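Local structure of mitogen activated protein kinase, putative (Leishmania donovani, 4QNY) at residues A154-L157 and D163-I166; F129-A134 and G217-S222; R70-L75 and Y345-K350. The protein probably phosphorylates proteins on serine or threonine with ATP as the phosphate donor, as a mitogen-activated protein kinase of the parasite. All blocks are in the same frame, centred on the assembly; numbering follows the deposited sequence.

How the contacts relate
From the N terminus, after the first strands of the N-lobe, the chain reaches helix 62-77, where residues 70-75 begin the widest loop. This closes near the C terminus, when residues 345-350 of helix 337-349 return in contact 3 and tie that helix to the N-lobe. Within it, residues 129-134 of helix 124-143 open a second loop, which contact 2 closes at the end of helix 206-219 in the C-lobe. The short hairpin of contact 1 lies within both loops. Contacts 1 and 2 touch, with Leu-164 N probably hydrogen-bonded to Gln-133 OE1, whereas contact 3 lies across the centre of the chain from contact 2. The nucleotide touches contacts 1 and 3, which do not touch each other.

Contact 1 (A154-L157 and D163-I166); sequences ANIL and DLKI. With MG (magnesium ion), chain C; ANP (phosphoaminophosphonic acid-adenylate ester), chain D.
The antiparallel hairpin of strands 156-158 and 164-166 directly follows the catalytic loop of the kinase and leads into the DFG motif; it lies between the two magnesium ligands, Asn-155 just before it and Asp-168 just after, and puts Leu-157 against the adenine. Leu-157 and Lys-165 form its hydrogen-bonded pair. Leu-157 N gives to Lys-165 O at 2.8 Å, while Lys-165 N returns a bond of 2.7 Å to Leu-157 O. Ile-156 and Ile-166, the neighbouring non-hydrogen-bonded pair, lie side by side and point the same way, Ile-156 CD1 meeting Ile-166 CG1 at 3.8 Å. The other branch, Ile-156 CG2, is anti to the backbone N and rests on Leu-164 CD1 at 3.6 Å. Helix 124-143 packs against Leu-164 and Ile-166. The Leu-157 side chain belongs to the opposite face of the hairpin, facing the nucleotide. Both of its methyls meet one face of the adenine: CD1 lies 3.6 Å from ANP C5, and CD2 lies against ANP C4 on the same face. Just before the strand, Ala-154 O accepts a 2.8 Å hydrogen bond from the ribose hydroxyl ANP O3'. Asn-155 OD1 binds magnesium at 2.1 Å, and its ND2 is hydrogen-bonded to Asp-150 O, which fixes the rotation of the amide and turns the oxygen to the metal. ANP O2B and O1A, two waters and Asp-168 complete six ligands. With two phosphate oxygens and a carboxylate on the ion, magnesium probably offsets much of the negative charge gathered there, while apolar carbon supports the base.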
loop_
_atom_site.group_PDB
_atom_site.type_symbol
_atom_site.label_atom_id
_atom_site.label_comp_id
_atom_site.label_asym_id
_atom_site.label_seq_id
_atom_site.Cartn_x
_atom_site.Cartn_y
_atom_site.Cartn_z
ATOM N N ALA A 154 -2.989 -6.398 0.552
ATOM C CA ALA A 154 -3.241 -6.305 1.987
ATOM C C ALA A 154 -3.436 -4.857 2.431
ATOM O O ALA A 154 -4.093 -4.593 3.437
ATOM C CB ALA A 154 -2.103 -6.948 2.768
ATOM N N ASN A 155 -2.862 -3.925 1.676
ATOM C CA ASN A 155 -2.982 -2.505 1.991
ATOM C C ASN A 155 -4.124 -1.838 1.227
ATOM O O ASN A 155 -4.195 -0.612 1.144
ATOM C CB ASN A 155 -1.662 -1.785 1.703
ATOM C CG ASN A 155 -0.543 -2.236 2.623
ATOM O OD1 ASN A 155 -0.792 -2.807 3.683
ATOM N ND2 ASN A 155 0.698 -1.974 2.224
ATOM N N ILE A 156 -5.016 -2.655 0.675
ATOM C CA ILE A 156 -6.184 -2.157 -0.044
ATOM C C ILE A 156 -7.471 -2.645 0.616
ATOM O O ILE A 156 -7.814 -3.818 0.513
ATOM C CB ILE A 156 -6.177 -2.605 -1.517
ATOM C CG1 ILE A 156 -4.878 -2.186 -2.210
ATOM C CG2 ILE A 156 -7.380 -2.039 -2.245
ATOM C CD1 ILE A 156 -4.727 -0.691 -2.386
ATOM N N LEU A 157 -8.188 -1.740 1.277
ATOM C CA LEU A 157 -9.379 -2.109 2.042
ATOM C C LEU A 157 -10.666 -1.985 1.224
ATOM O O LEU A 157 -10.867 -1.000 0.515
ATOM C CB LEU A 157 -9.481 -1.248 3.301
ATOM C CG LEU A 157 -8.305 -1.334 4.278
ATOM C CD1 LEU A 157 -8.450 -0.305 5.389
ATOM C CD2 LEU A 157 -8.187 -2.736 4.855
ATOM N N ASP A 163 -16.701 -0.623 -2.346
ATOM C CA ASP A 163 -16.027 0.627 -2.015
ATOM C C ASP A 163 -14.593 0.318 -1.606
ATOM O O ASP A 163 -14.335 -0.683 -0.943
ATOM C CB ASP A 163 -16.759 1.369 -0.894
ATOM C CG ASP A 163 -18.114 1.897 -1.332
ATOM O OD1 ASP A 163 -18.325 2.067 -2.550
ATOM O OD2 ASP A 163 -18.965 2.147 -0.453
ATOM N N LEU A 164 -13.661 1.177 -2.004
ATOM C CA LEU A 164 -12.244 0.897 -1.808
ATOM C C LEU A 164 -11.537 2.019 -1.053
ATOM O O LEU A 164 -11.825 3.195 -1.265
ATOM C CB LEU A 164 -11.571 0.662 -3.164
ATOM C CG LEU A 164 -10.142 0.121 -3.203
ATOM C CD1 LEU A 164 -9.986 -0.816 -4.388
ATOM C CD2 LEU A 164 -9.127 1.251 -3.288
ATOM N N LYS A 165 -10.613 1.643 -0.171
ATOM C CA LYS A 165 -9.817 2.612 0.581
ATOM C C LYS A 165 -8.373 2.142 0.754
ATOM O O LYS A 165 -8.124 1.044 1.253
ATOM C CB LYS A 165 -10.442 2.878 1.954
ATOM C CG LYS A 165 -11.746 3.661 1.910
ATOM C CD LYS A 165 -12.238 4.002 3.305
ATOM C CE LYS A 165 -13.578 4.718 3.254
ATOM N NZ LYS A 165 -14.087 5.036 4.618
ATOM N N ILE A 166 -7.427 2.982 0.345
ATOM C CA ILE A 166 -6.006 2.672 0.480
ATOM C C ILE A 166 -5.509 2.984 1.891
ATOM O O ILE A 166 -5.800 4.049 2.434
ATOM C CB ILE A 166 -5.159 3.457 -0.547
ATOM C CG1 ILE A 166 -5.463 2.978 -1.969
ATOM C CG2 ILE A 166 -3.672 3.311 -0.252
ATOM C CD1 ILE A 166 -4.560 3.582 -3.023
HETATM MG MG MG C . -0.115 -3.214 5.596
HETATM P PG ANP D . 2.649 -0.597 9.304
HETATM O O1G ANP D . 2.152 -0.919 10.678
HETATM O O2G ANP D . 2.256 0.888 8.949
HETATM O O3G ANP D . 4.227 -0.725 9.277
HETATM P PB ANP D . 0.886 -2.754 8.776
HETATM O O1B ANP D . 1.461 -3.434 9.976
HETATM O O2B ANP D . 0.589 -3.830 7.692
HETATM N N3B ANP D . 1.984 -1.645 8.146
HETATM P PA ANP D . -1.706 -1.942 8.232
HETATM O O1A ANP D . -1.399 -2.377 6.850
HETATM O O2A ANP D . -2.209 -0.498 8.307
HETATM O O3A ANP D . -0.428 -2.016 9.187
HETATM O "O5'" ANP D . -2.775 -2.945 8.833
HETATM C "C5'" ANP D . -2.607 -4.376 8.760
HETATM C "C4'" ANP D . -3.923 -5.007 8.377
HETATM O "O4'" ANP D . -4.968 -4.533 9.251
HETATM C "C3'" ANP D . -4.422 -4.686 6.975
HETATM O "O3'" ANP D . -3.829 -5.548 6.011
HETATM C "C2'" ANP D . -5.928 -4.923 7.106
HETATM O "O2'" ANP D . -6.261 -6.296 6.934
HETATM C "C1'" ANP D . -6.199 -4.482 8.551
HETATM N N9 ANP D . -6.737 -3.131 8.661
HETATM C C8 ANP D . -6.029 -1.965 8.748
HETATM N N7 ANP D . -6.774 -0.884 8.834
HETATM C C5 ANP D . -8.065 -1.388 8.798
HETATM C C6 ANP D . -9.327 -0.754 8.850
HETATM N N6 ANP D . -9.493 0.566 8.952
HETATM N N1 ANP D . -10.425 -1.542 8.792
HETATM C C2 ANP D . -10.265 -2.864 8.688
HETATM N N3 ANP D . -9.131 -3.569 8.631
HETATM C C4 ANP D . -8.064 -2.765 8.691
HETATM O O HOH W 1 1.417 -4.099 4.699
HETATM O O HOH W 2 -1.127 -5.001 5.593
#

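Contact 2 (F129-A134 and G217-S222); sequences FFIYQA and GELLGS
Leu-219, in the last turn of helix 206-219, overlaps the end of Ile-131 on helix 124-143 with its CD1 methyl, while its CD2 approaches the ring of Phe-130. Leu-219 CD1 lies 4.0 Å from Ile-131 CD1, the two side chains sliding past each other in opposite directions. Leu-219 CD2 comes obliquely to the Phe-130 ring, 4.2 Å from CD2 of that residue. With CG1 beside its backbone N (chi1 -68°), Ile-131 brings its far methyl closer to the other helix than its CB bond would suggest. Ile-131 also packs on Ile-212 and Leu-216, and Leu-116 flanks Leu-219. Just past the end of helix 206-219, Gly-221 leaves helical angles with a positive phi; Glu-218 O accepts from both Gly-221 N and Ser-222 N. On helix 124-143, Gln-133 NE2 bonds Phe-129 O at 2.9 Å from above the carbonyl plane, opposite the backbone N of Gln-133. The same NE2 also bonds Cys-162 O and lies 3.1 Å above the centre of the Phe-129 ring. Helices 124-143 and 206-219 are helices E and F of the kinase C-lobe, whose apolar packing forms its core.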
loop_
_atom_site.group_PDB
_atom_site.type_symbol
_atom_site.label_atom_id
_atom_site.label_comp_id
_atom_site.label_asym_id
_atom_site.label_seq_id
_atom_site.Cartn_x
_atom_site.Cartn_y
_atom_site.Cartn_z
ATOM N N PHE A 129 -14.334 -1.233 -10.956
ATOM C CA PHE A 129 -14.630 -0.327 -9.854
ATOM C C PHE A 129 -13.501 -0.328 -8.824
ATOM O O PHE A 129 -13.165 0.714 -8.262
ATOM C CB PHE A 129 -15.959 -0.704 -9.194
ATOM C CG PHE A 129 -16.475 0.329 -8.233
ATOM C CD1 PHE A 129 -16.410 1.677 -8.543
ATOM C CD2 PHE A 129 -17.041 -0.048 -7.027
ATOM C CE1 PHE A 129 -16.886 2.631 -7.663
ATOM C CE2 PHE A 129 -17.522 0.900 -6.142
ATOM C CZ PHE A 129 -17.445 2.241 -6.461
ATOM N N PHE A 130 -12.920 -1.500 -8.584
ATOM C CA PHE A 130 -11.771 -1.619 -7.688
ATOM C C PHE A 130 -10.575 -0.831 -8.211
ATOM O O PHE A 130 -9.980 -0.032 -7.490
ATOM C CB PHE A 130 -11.376 -3.087 -7.504
ATOM C CG PHE A 130 -12.237 -3.835 -6.528
ATOM C CD1 PHE A 130 -12.924 -3.165 -5.529
ATOM C CD2 PHE A 130 -12.353 -5.213 -6.605
ATOM C CE1 PHE A 130 -13.714 -3.856 -4.629
ATOM C CE2 PHE A 130 -13.141 -5.909 -5.709
ATOM C CZ PHE A 130 -13.822 -5.229 -4.720
ATOM N N ILE A 131 -10.235 -1.064 -9.475
ATOM C CA ILE A 131 -9.056 -0.457 -10.083
ATOM C C ILE A 131 -9.170 1.063 -10.186
ATOM O O ILE A 131 -8.218 1.782 -9.876
ATOM C CB ILE A 131 -8.793 -1.046 -11.484
ATOM C CG1 ILE A 131 -8.378 -2.513 -11.369
ATOM C CG2 ILE A 131 -7.715 -0.258 -12.210
ATOM C CD1 ILE A 131 -7.146 -2.735 -10.515
ATOM N N TYR A 132 -10.331 1.554 -10.608
ATOM C CA TYR A 132 -10.520 2.993 -10.758
ATOM C C TYR A 132 -10.427 3.714 -9.416
ATOM O O TYR A 132 -9.832 4.786 -9.323
ATOM C CB TYR A 132 -11.861 3.309 -11.421
ATOM C CG TYR A 132 -12.057 4.788 -11.669
ATOM C CD1 TYR A 132 -11.480 5.408 -12.770
ATOM C CD2 TYR A 132 -12.805 5.567 -10.796
ATOM C CE1 TYR A 132 -11.648 6.761 -12.998
ATOM C CE2 TYR A 132 -12.980 6.921 -11.017
ATOM C CZ TYR A 132 -12.399 7.512 -12.118
ATOM O OH TYR A 132 -12.570 8.859 -12.341
ATOM N N GLN A 133 -11.023 3.124 -8.384
ATOM C CA GLN A 133 -10.980 3.705 -7.045
ATOM C C GLN A 133 -9.549 3.763 -6.525
ATOM O O GLN A 133 -9.155 4.732 -5.876
ATOM C CB GLN A 133 -11.855 2.905 -6.080
ATOM C CG GLN A 133 -13.342 3.189 -6.200
ATOM C CD GLN A 133 -14.172 2.306 -5.291
ATOM O OE1 GLN A 133 -14.714 2.764 -4.286
ATOM N NE2 GLN A 133 -14.273 1.028 -5.640
ATOM N N ALA A 134 -8.775 2.724 -6.819
ATOM C CA ALA A 134 -7.383 2.662 -6.393
ATOM C C ALA A 134 -6.540 3.707 -7.119
ATOM O O ALA A 134 -5.692 4.361 -6.512
ATOM C CB ALA A 134 -6.820 1.269 -6.627
ATOM N N GLY A 217 -3.548 -8.067 -12.035
ATOM C CA GLY A 217 -3.218 -9.397 -12.512
ATOM C C GLY A 217 -3.845 -10.489 -11.667
ATOM O O GLY A 217 -4.212 -11.549 -12.174
ATOM N N GLU A 218 -3.973 -10.224 -10.372
ATOM C CA GLU A 218 -4.560 -11.190 -9.453
ATOM C C GLU A 218 -6.085 -11.131 -9.475
ATOM O O GLU A 218 -6.753 -12.160 -9.370
ATOM C CB GLU A 218 -4.045 -10.958 -8.031
ATOM C CG GLU A 218 -2.556 -11.204 -7.870
ATOM C CD GLU A 218 -2.083 -11.002 -6.446
ATOM O OE1 GLU A 218 -2.762 -11.488 -5.518
ATOM O OE2 GLU A 218 -1.032 -10.356 -6.255
ATOM N N LEU A 219 -6.628 -9.924 -9.607
ATOM C CA LEU A 219 -8.075 -9.733 -9.680
ATOM C C LEU A 219 -8.660 -10.405 -10.918
ATOM O O LEU A 219 -9.789 -10.895 -10.896
ATOM C CB LEU A 219 -8.420 -8.241 -9.681
ATOM C CG LEU A 219 -8.234 -7.486 -8.362
ATOM C CD1 LEU A 219 -8.361 -5.987 -8.579
ATOM C CD2 LEU A 219 -9.235 -7.964 -7.319
ATOM N N LEU A 220 -7.879 -10.433 -11.994
ATOM C CA LEU A 220 -8.314 -11.040 -13.247
ATOM C C LEU A 220 -8.307 -12.566 -13.181
ATOM O O LEU A 220 -8.660 -13.237 -14.151
ATOM C CB LEU A 220 -7.430 -10.565 -14.401
ATOM C CG LEU A 220 -7.716 -9.158 -14.931
ATOM C CD1 LEU A 220 -6.636 -8.722 -15.907
ATOM C CD2 LEU A 220 -9.089 -9.109 -15.586
ATOM N N GLY A 221 -7.899 -13.108 -12.037
ATOM C CA GLY A 221 -7.932 -14.543 -11.819
ATOM C C GLY A 221 -6.560 -15.187 -11.794
ATOM O O GLY A 221 -6.228 -15.984 -12.671
ATOM N N SER A 222 -5.764 -14.847 -10.783
ATOM C CA SER A 222 -4.418 -15.397 -10.658
ATOM C C SER A 222 -3.812 -15.175 -9.275
ATOM O O SER A 222 -4.184 -14.247 -8.559
ATOM C CB SER A 222 -3.496 -14.788 -11.717
ATOM O OG SER A 222 -2.165 -15.251 -11.559
#

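Contact 3 (R70-L75 and Y345-K350); sequences REIKLL and YEESVK. With ANP (phosphoaminophosphonic acid-adenylate ester), chain D.
The carboxylate of Glu-347 has Lys-73 CG over one face, 3.9 Å from Glu-347 CD. Lys-73 CE stands beside Glu-347 OE2 at 3.4 Å, and the two side chains cross at about a right angle. The bend at chi2 (-70°) folds the carboxylate back over this methylene chain. The charged ends do not meet: Lys-73 NZ remains 4.5 Å from Glu-347 OE2, so any attraction acts without a direct salt bridge. Ile-72 slides past Glu-347 in the opposite direction, Ile-72 CG2 meeting Glu-347 CB at 3.9 Å; Ile-72 also touches Phe-101, Ile-103 and Ile-89. Helix 62-77 is the N-lobe helix known in kinases as helix C, and helix 337-349 belongs to the C-terminal extension that returns to the N-lobe, as in other MAP kinases. On a different side of helix 62-77, the extended chain of Glu-71, with CG anti to the backbone N (chi1 -179°), brings its carboxylate to the nucleotide, OE2 forming a salt bridge with Lys-52 NZ, the pairing found in active-like kinase conformations. Glu-71 OE1 lies 2.9 Å from ANP O2G. Ser-348 OG, on helix 337-349, makes weak hydrogen bonds to Ile-89 O and Thr-91 OG1.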
loop_
_atom_site.group_PDB
_atom_site.type_symbol
_atom_site.label_atom_id
_atom_site.label_comp_id
_atom_site.label_asym_id
_atom_site.label_seq_id
_atom_site.Cartn_x
_atom_site.Cartn_y
_atom_site.Cartn_z
ATOM N N ARG A 70 5.114 10.142 10.309
ATOM C CA ARG A 70 4.744 10.551 8.962
ATOM C C ARG A 70 3.423 9.912 8.542
ATOM O O ARG A 70 2.608 10.540 7.869
ATOM C CB ARG A 70 5.850 10.186 7.968
ATOM C CG ARG A 70 5.514 10.508 6.521
ATOM C CD ARG A 70 6.622 10.075 5.573
ATOM N NE ARG A 70 7.813 10.913 5.693
ATOM C CZ ARG A 70 8.881 10.807 4.909
ATOM N NH1 ARG A 70 8.910 9.897 3.944
ATOM N NH2 ARG A 70 9.920 11.611 5.088
ATOM N N GLU A 71 3.215 8.664 8.952
ATOM C CA GLU A 71 2.001 7.931 8.602
ATOM C C GLU A 71 0.754 8.587 9.191
ATOM O O GLU A 71 -0.261 8.731 8.509
ATOM C CB GLU A 71 2.098 6.477 9.069
ATOM C CG GLU A 71 0.885 5.632 8.711
ATOM C CD GLU A 71 1.007 4.196 9.186
ATOM O OE1 GLU A 71 2.130 3.775 9.535
ATOM O OE2 GLU A 71 -0.022 3.488 9.210
ATOM N N ILE A 72 0.836 8.982 10.458
ATOM C CA ILE A 72 -0.270 9.675 11.114
ATOM C C ILE A 72 -0.525 11.026 10.454
ATOM O O ILE A 72 -1.675 11.404 10.217
ATOM C CB ILE A 72 -0.003 9.870 12.624
ATOM C CG1 ILE A 72 -0.407 8.616 13.397
ATOM C CG2 ILE A 72 -0.776 11.061 13.169
ATOM C CD1 ILE A 72 0.753 7.813 13.901
ATOM N N LYS A 73 0.552 11.744 10.150
ATOM C CA LYS A 73 0.445 13.039 9.485
ATOM C C LYS A 73 -0.250 12.915 8.133
ATOM O O LYS A 73 -1.087 13.743 7.779
ATOM C CB LYS A 73 1.828 13.667 9.302
ATOM C CG LYS A 73 2.371 14.353 10.544
ATOM C CD LYS A 73 3.569 15.226 10.197
ATOM C CE LYS A 73 3.879 16.211 11.311
ATOM N NZ LYS A 73 4.927 17.191 10.904
ATOM N N LEU A 74 0.100 11.873 7.385
ATOM C CA LEU A 74 -0.492 11.638 6.073
ATOM C C LEU A 74 -1.969 11.273 6.177
ATOM O O LEU A 74 -2.786 11.745 5.389
ATOM C CB LEU A 74 0.270 10.537 5.336
ATOM C CG LEU A 74 1.642 10.937 4.793
ATOM C CD1 LEU A 74 2.475 9.706 4.516
ATOM C CD2 LEU A 74 1.494 11.777 3.534
ATOM N N LEU A 75 -2.307 10.431 7.151
ATOM C CA LEU A 75 -3.695 10.035 7.367
ATOM C C LEU A 75 -4.570 11.243 7.690
ATOM O O LEU A 75 -5.707 11.339 7.228
ATOM C CB LEU A 75 -3.792 9.000 8.491
ATOM C CG LEU A 75 -3.330 7.582 8.150
ATOM C CD1 LEU A 75 -3.289 6.716 9.398
ATOM C CD2 LEU A 75 -4.238 6.964 7.096
ATOM N N TYR A 345 2.076 13.406 20.079
ATOM C CA TYR A 345 1.064 13.921 20.994
ATOM C C TYR A 345 0.470 15.220 20.451
ATOM O O TYR A 345 -0.701 15.516 20.677
ATOM C CB TYR A 345 1.633 14.151 22.397
ATOM C CG TYR A 345 0.559 14.300 23.457
ATOM C CD1 TYR A 345 0.183 13.221 24.243
ATOM C CD2 TYR A 345 -0.090 15.514 23.660
ATOM C CE1 TYR A 345 -0.805 13.342 25.202
ATOM C CE2 TYR A 345 -1.081 15.645 24.619
ATOM C CZ TYR A 345 -1.433 14.555 25.388
ATOM O OH TYR A 345 -2.414 14.677 26.346
ATOM N N GLU A 346 1.284 15.988 19.736
ATOM C CA GLU A 346 0.810 17.214 19.106
ATOM C C GLU A 346 -0.270 16.894 18.076
ATOM O O GLU A 346 -1.217 17.658 17.896
ATOM C CB GLU A 346 1.969 17.967 18.449
ATOM N N GLU A 347 -0.119 15.754 17.409
ATOM C CA GLU A 347 -1.114 15.279 16.456
ATOM C C GLU A 347 -2.354 14.769 17.185
ATOM O O GLU A 347 -3.447 14.730 16.619
ATOM C CB GLU A 347 -0.528 14.176 15.571
ATOM C CG GLU A 347 0.658 14.618 14.729
ATOM C CD GLU A 347 0.262 15.569 13.616
ATOM O OE1 GLU A 347 -0.890 15.485 13.140
ATOM O OE2 GLU A 347 1.102 16.404 13.219
ATOM N N SER A 348 -2.175 14.380 18.443
ATOM C CA SER A 348 -3.278 13.904 19.270
ATOM C C SER A 348 -4.130 15.066 19.773
ATOM O O SER A 348 -5.349 14.945 19.898
ATOM C CB SER A 348 -2.747 13.092 20.454
ATOM O OG SER A 348 -3.650 13.127 21.545
ATOM N N VAL A 349 -3.476 16.188 20.057
ATOM C CA VAL A 349 -4.146 17.388 20.550
ATOM C C VAL A 349 -5.185 17.893 19.549
ATOM O O VAL A 349 -6.231 18.422 19.932
ATOM C CB VAL A 349 -3.118 18.505 20.853
ATOM C CG1 VAL A 349 -3.809 19.830 21.144
ATOM C CG2 VAL A 349 -2.225 18.099 22.014
ATOM N N LYS A 350 -4.908 17.689 18.265
ATOM C CA LYS A 350 -5.780 18.160 17.190
ATOM C C LYS A 350 -7.169 17.515 17.197
ATOM O O LYS A 350 -8.012 17.840 16.362
ATOM C CB LYS A 350 -5.113 17.917 15.835
ATOM C CG LYS A 350 -3.740 18.553 15.690
ATOM C CD LYS A 350 -3.057 18.095 14.410
ATOM C CE LYS A 350 -1.690 18.740 14.244
ATOM N NZ LYS A 350 -1.787 20.209 14.024
HETATM P PG ANP D . 2.649 -0.597 9.304
HETATM O O1G ANP D . 2.152 -0.919 10.678
HETATM O O2G ANP D . 2.256 0.888 8.949
HETATM O O3G ANP D . 4.227 -0.725 9.277
HETATM P PB ANP D . 0.886 -2.754 8.776
HETATM O O1B ANP D . 1.461 -3.434 9.976
HETATM O O2B ANP D . 0.589 -3.830 7.692
HETATM N N3B ANP D . 1.984 -1.645 8.146
HETATM P PA ANP D . -1.706 -1.942 8.232
HETATM O O1A ANP D . -1.399 -2.377 6.850
HETATM O O2A ANP D . -2.209 -0.498 8.307
HETATM O O3A ANP D . -0.428 -2.016 9.187
HETATM O "O5'" ANP D . -2.775 -2.945 8.833
HETATM C "C5'" ANP D . -2.607 -4.376 8.760
HETATM C "C4'" ANP D . -3.923 -5.007 8.377
HETATM O "O4'" ANP D . -4.968 -4.533 9.251
HETATM C "C3'" ANP D . -4.422 -4.686 6.975
HETATM O "O3'" ANP D . -3.829 -5.548 6.011
HETATM C "C2'" ANP D . -5.928 -4.923 7.106
HETATM O "O2'" ANP D . -6.261 -6.296 6.934
HETATM C "C1'" ANP D . -6.199 -4.482 8.551
HETATM N N9 ANP D . -6.737 -3.131 8.661
HETATM C C8 ANP D . -6.029 -1.965 8.748
HETATM N N7 ANP D . -6.774 -0.884 8.834
HETATM C C5 ANP D . -8.065 -1.388 8.798
HETATM C C6 ANP D . -9.327 -0.754 8.850
HETATM N N6 ANP D . -9.493 0.566 8.952
HETATM N N1 ANP D . -10.425 -1.542 8.792
HETATM C C2 ANP D . -10.265 -2.864 8.688
HETATM N N3 ANP D . -9.131 -3.569 8.631
HETATM C C4 ANP D . -8.064 -2.765 8.691
#